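Local coordinates for hemolysin-like protein containing CBS domains (Oenococcus oeni, PDB 3OCO), which is of unknown function but contains the paired CBS domains of a membrane protein whose family is tentatively linked to binding flavin adenine dinucleotide, at residues Gln52-Pro57 with Thr133-Tyr138. Sequence-based numbering, arbitrary orientation.
Sequences QYSRFP and TDKDVY
Arg55 and Asp134 meet between the two CBS domains, a worked example of how long charged side chains can join backbones that stay well apart: the CA atoms of Arg55 and Thr133 are 9.0 Å from each other. Arg55 runs straight out from its strand, extended from CG to NE, and NH1 alone faces the carboxylate, 4.0 Å from both OD1 and OD2 of Asp134. This is a long salt bridge. OD1 lies at the edge of the guanidinium, in its plane, yet the two flat groups are turned 53° apart and the side chains cross at about a right angle; with a single nitrogen engaged, the pairing is not the flat, two-pronged kind. OD1 also takes a weak bond from Lys135 N, 2.6 Å away but bent to 122°. With CG of Asp134 between the backbone N and the carbonyl carbon (chi1 50°), the carboxylate is held close to the first turn of its helix.

Lys135 answers from the helix with a chain bent at chi3. Its NZ sits beside Ser54, 4.0 Å from N and 4.1 Å from OG, too far for a hydrogen bond. Slightly farther off is the edge of the Tyr53 ring, which NZ approaches near the ring plane, unlike a cation-pi contact over the face. The same NZ donates to a water at 3.0 Å, and that water in turn donates to Arg55 O. The ammonium is thus tied indirectly to the strand backbone.

Thr133 stands at the helix N-cap; its backbone N bonds Asp136 OD2 at 2.9 Å through the anti lone pair, the backbone half of a capping box. The contact is a surface bridge between the start of strand 55-60, paired with strand 66-72, and the start of helix 134-142, which follows strand 128-132. Asp134 also packs on Tyr138 of the second subunit, placing this seam beside the dimer interface.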
ATOM      1  N   GLN A  52      -7.673   0.699   9.903  1.00 26.79           N
ATOM      2  CA  GLN A  52      -6.384   0.445   9.224  1.00 38.49           C
ATOM      3  C   GLN A  52      -6.227   0.905   7.773  1.00 41.96           C
ATOM      4  O   GLN A  52      -5.094   1.073   7.321  1.00 42.64           O
ATOM      5  CB  GLN A  52      -6.012  -1.040   9.230  1.00 34.26           C
ATOM      6  CG  GLN A  52      -6.016  -1.745  10.546  1.00 41.07           C
ATOM      7  CD  GLN A  52      -5.588  -3.185  10.350  1.00 52.21           C
ATOM      8  OE1 GLN A  52      -4.490  -3.454   9.853  1.00 45.81           O
ATOM      9  NE2 GLN A  52      -6.466  -4.118  10.696  1.00 61.24           N
ATOM     10  N   TYR A  53      -7.319   1.059   7.022  1.00 27.28           N
ATOM     11  CA  TYR A  53      -7.162   1.454   5.620  1.00 28.57           C
ATOM     12  C   TYR A  53      -6.212   2.636   5.549  1.00 21.38           C
ATOM     13  O   TYR A  53      -6.204   3.480   6.425  1.00 23.14           O
ATOM     14  CB  TYR A  53      -8.506   1.808   4.966  1.00 33.66           C
ATOM     15  CG  TYR A  53      -9.569   0.745   5.112  1.00 30.44           C
ATOM     16  CD1 TYR A  53      -9.561  -0.380   4.316  1.00 34.14           C
ATOM     17  CD2 TYR A  53     -10.592   0.879   6.047  1.00 35.18           C
ATOM     18  CE1 TYR A  53     -10.536  -1.356   4.450  1.00 42.32           C
ATOM     19  CE2 TYR A  53     -11.574  -0.094   6.188  1.00 29.62           C
ATOM     20  CZ  TYR A  53     -11.538  -1.209   5.388  1.00 40.28           C
ATOM     21  OH  TYR A  53     -12.509  -2.181   5.519  1.00 50.20           O
ATOM     22  N   SER A  54      -5.392   2.705   4.520  1.00 24.43           N
ATOM     23  CA  SER A  54      -4.443   3.803   4.470  1.00 25.68           C
ATOM     24  C   SER A  54      -5.001   5.022   3.744  1.00 32.72           C
ATOM     25  O   SER A  54      -4.468   6.130   3.863  1.00 35.75           O
ATOM     26  CB  SER A  54      -3.138   3.352   3.824  1.00 27.49           C
ATOM     27  OG  SER A  54      -3.365   2.917   2.506  1.00 23.91           O
ATOM     28  N   ARG A  55      -6.066   4.816   2.982  1.00 34.02           N
ATOM     29  CA  ARG A  55      -6.715   5.913   2.263  1.00 37.42           C
ATOM     30  C   ARG A  55      -8.220   5.911   2.440  1.00 31.85           C
ATOM     31  O   ARG A  55      -8.874   4.893   2.214  1.00 25.87           O
ATOM     32  CB  ARG A  55      -6.388   5.853   0.780  1.00 41.33           C
ATOM     33  CG  ARG A  55      -4.917   5.902   0.510  1.00 44.69           C
ATOM     34  CD  ARG A  55      -4.670   5.984  -0.955  1.00 44.65           C
ATOM     35  NE  ARG A  55      -3.252   6.080  -1.241  1.00 46.60           N
ATOM     36  CZ  ARG A  55      -2.530   5.070  -1.702  1.00 49.45           C
ATOM     37  NH1 ARG A  55      -3.117   3.897  -1.922  1.00 51.13           N
ATOM     38  NH2 ARG A  55      -1.235   5.244  -1.954  1.00 44.43           N
ATOM     39  N   PHE A  56      -8.756   7.058   2.848  1.00 26.67           N
ATOM     40  CA  PHE A  56     -10.194   7.210   3.048  1.00 29.01           C
ATOM     41  C   PHE A  56     -10.763   8.232   2.090  1.00 32.06           C
ATOM     42  O   PHE A  56     -10.360   9.397   2.101  1.00 27.56           O
ATOM     43  CB  PHE A  56     -10.496   7.683   4.465  1.00 30.61           C
ATOM     44  CG  PHE A  56     -10.293   6.636   5.513  1.00 39.42           C
ATOM     45  CD1 PHE A  56     -11.302   5.732   5.813  1.00 46.50           C
ATOM     46  CD2 PHE A  56      -9.098   6.558   6.211  1.00 46.22           C
ATOM     47  CE1 PHE A  56     -11.115   4.758   6.790  1.00 47.05           C
ATOM     48  CE2 PHE A  56      -8.906   5.589   7.188  1.00 44.75           C
ATOM     49  CZ  PHE A  56      -9.922   4.690   7.478  1.00 43.25           C
ATOM     50  N   PRO A  57     -11.717   7.799   1.265  1.00 40.09           N
ATOM     51  CA  PRO A  57     -12.537   8.723   0.483  1.00 33.63           C
ATOM     52  C   PRO A  57     -13.143   9.774   1.402  1.00 25.53           C
ATOM     53  O   PRO A  57     -13.627   9.442   2.508  1.00 22.61           O
ATOM     54  CB  PRO A  57     -13.642   7.823  -0.054  1.00 38.09           C
ATOM     55  CG  PRO A  57     -13.058   6.451  -0.036  1.00 37.36           C
ATOM     56  CD  PRO A  57     -12.197   6.411   1.170  1.00 35.29           C
ATOM     57  N   THR A 133      -8.231   1.121  -5.791  1.00 44.26           N
ATOM     58  CA  THR A 133      -6.824   1.464  -5.610  1.00 41.72           C
ATOM     59  C   THR A 133      -5.931   0.257  -5.903  1.00 42.00           C
ATOM     60  O   THR A 133      -6.410  -0.868  -6.064  1.00 39.75           O
ATOM     61  CB  THR A 133      -6.554   1.941  -4.195  1.00 34.46           C
ATOM     62  OG1 THR A 133      -6.769   0.856  -3.280  1.00 29.02           O
ATOM     63  CG2 THR A 133      -7.489   3.109  -3.853  1.00 25.96           C
ATOM     64  N   ASP A 134      -4.627   0.496  -5.977  1.00 38.53           N
ATOM     65  CA  ASP A 134      -3.678  -0.579  -6.193  1.00 30.57           C
ATOM     66  C   ASP A 134      -4.013  -1.863  -5.404  1.00 28.16           C
ATOM     67  O   ASP A 134      -3.995  -2.950  -5.957  1.00 36.40           O
ATOM     68  CB  ASP A 134      -2.238  -0.104  -5.916  1.00 48.83           C
ATOM     69  CG  ASP A 134      -2.084   0.606  -4.562  1.00 58.93           C
ATOM     70  OD1 ASP A 134      -2.838   0.295  -3.611  1.00 65.37           O
ATOM     71  OD2 ASP A 134      -1.197   1.479  -4.450  1.00 56.52           O
ATOM     72  N   LYS A 135      -4.324  -1.752  -4.120  1.00 33.14           N
ATOM     73  CA  LYS A 135      -4.623  -2.949  -3.340  1.00 44.34           C
ATOM     74  C   LYS A 135      -5.690  -3.828  -4.002  1.00 47.26           C
ATOM     75  O   LYS A 135      -5.623  -5.048  -3.913  1.00 44.94           O
ATOM     76  CB  LYS A 135      -4.981  -2.609  -1.880  1.00 56.55           C
ATOM     77  CG  LYS A 135      -6.389  -2.071  -1.644  1.00 75.74           C
ATOM     78  CD  LYS A 135      -6.629  -1.728  -0.160  1.00 85.51           C
ATOM     79  CE  LYS A 135      -5.749  -0.564   0.319  1.00 88.85           C
ATOM     80  NZ  LYS A 135      -6.013  -0.157   1.740  1.00 86.85           N
ATOM     81  N   ASP A 136      -6.658  -3.213  -4.682  1.00 52.15           N
ATOM     82  CA  ASP A 136      -7.692  -3.974  -5.396  1.00 55.06           C
ATOM     83  C   ASP A 136      -7.199  -4.656  -6.678  1.00 58.21           C
ATOM     84  O   ASP A 136      -7.674  -5.733  -7.043  1.00 68.48           O
ATOM     85  CB  ASP A 136      -8.892  -3.080  -5.695  1.00 51.28           C
ATOM     86  CG  ASP A 136      -9.428  -2.425  -4.453  1.00 50.22           C
ATOM     87  OD1 ASP A 136      -9.814  -3.163  -3.522  1.00 56.30           O
ATOM     88  OD2 ASP A 136      -9.435  -1.177  -4.392  1.00 47.85           O
ATOM     89  N   VAL A 137      -6.257  -4.018  -7.362  1.00 44.82           N
ATOM     90  CA  VAL A 137      -5.603  -4.607  -8.521  1.00 39.62           C
ATOM     91  C   VAL A 137      -4.742  -5.829  -8.122  1.00 54.88           C
ATOM     92  O   VAL A 137      -4.777  -6.871  -8.783  1.00 48.49           O
ATOM     93  CB  VAL A 137      -4.700  -3.565  -9.237  1.00 91.40           C
ATOM     94  CG1 VAL A 137      -3.461  -4.229  -9.846  1.00 93.67           C
ATOM     95  CG2 VAL A 137      -5.483  -2.792 -10.284  1.00 89.98           C
ATOM     96  N   TYR A 138      -3.980  -5.698  -7.037  1.00 47.77           N
ATOM     97  CA  TYR A 138      -3.111  -6.770  -6.571  1.00 59.82           C
ATOM     98  C   TYR A 138      -3.888  -8.006  -6.120  1.00 61.12           C
ATOM     99  O   TYR A 138      -3.326  -9.086  -6.028  1.00 63.22           O
ATOM    100  CB  TYR A 138      -2.211  -6.279  -5.432  1.00 73.56           C
ATOM    101  CG  TYR A 138      -1.015  -7.167  -5.161  1.00 92.65           C
ATOM    102  CD1 TYR A 138       0.136  -7.068  -5.935  1.00101.43           C
ATOM    103  CD2 TYR A 138      -1.032  -8.104  -4.130  1.00101.02           C
ATOM    104  CE1 TYR A 138       1.243  -7.879  -5.693  1.00107.32           C
ATOM    105  CE2 TYR A 138       0.069  -8.923  -3.880  1.00104.99           C
ATOM    106  CZ  TYR A 138       1.204  -8.805  -4.666  1.00107.34           C
ATOM    107  OH  TYR A 138       2.303  -9.607  -4.434  1.00105.06           O
TER
HETATM  108  O   HOH W   1      -7.849   2.136   1.417  1.00 55.81           O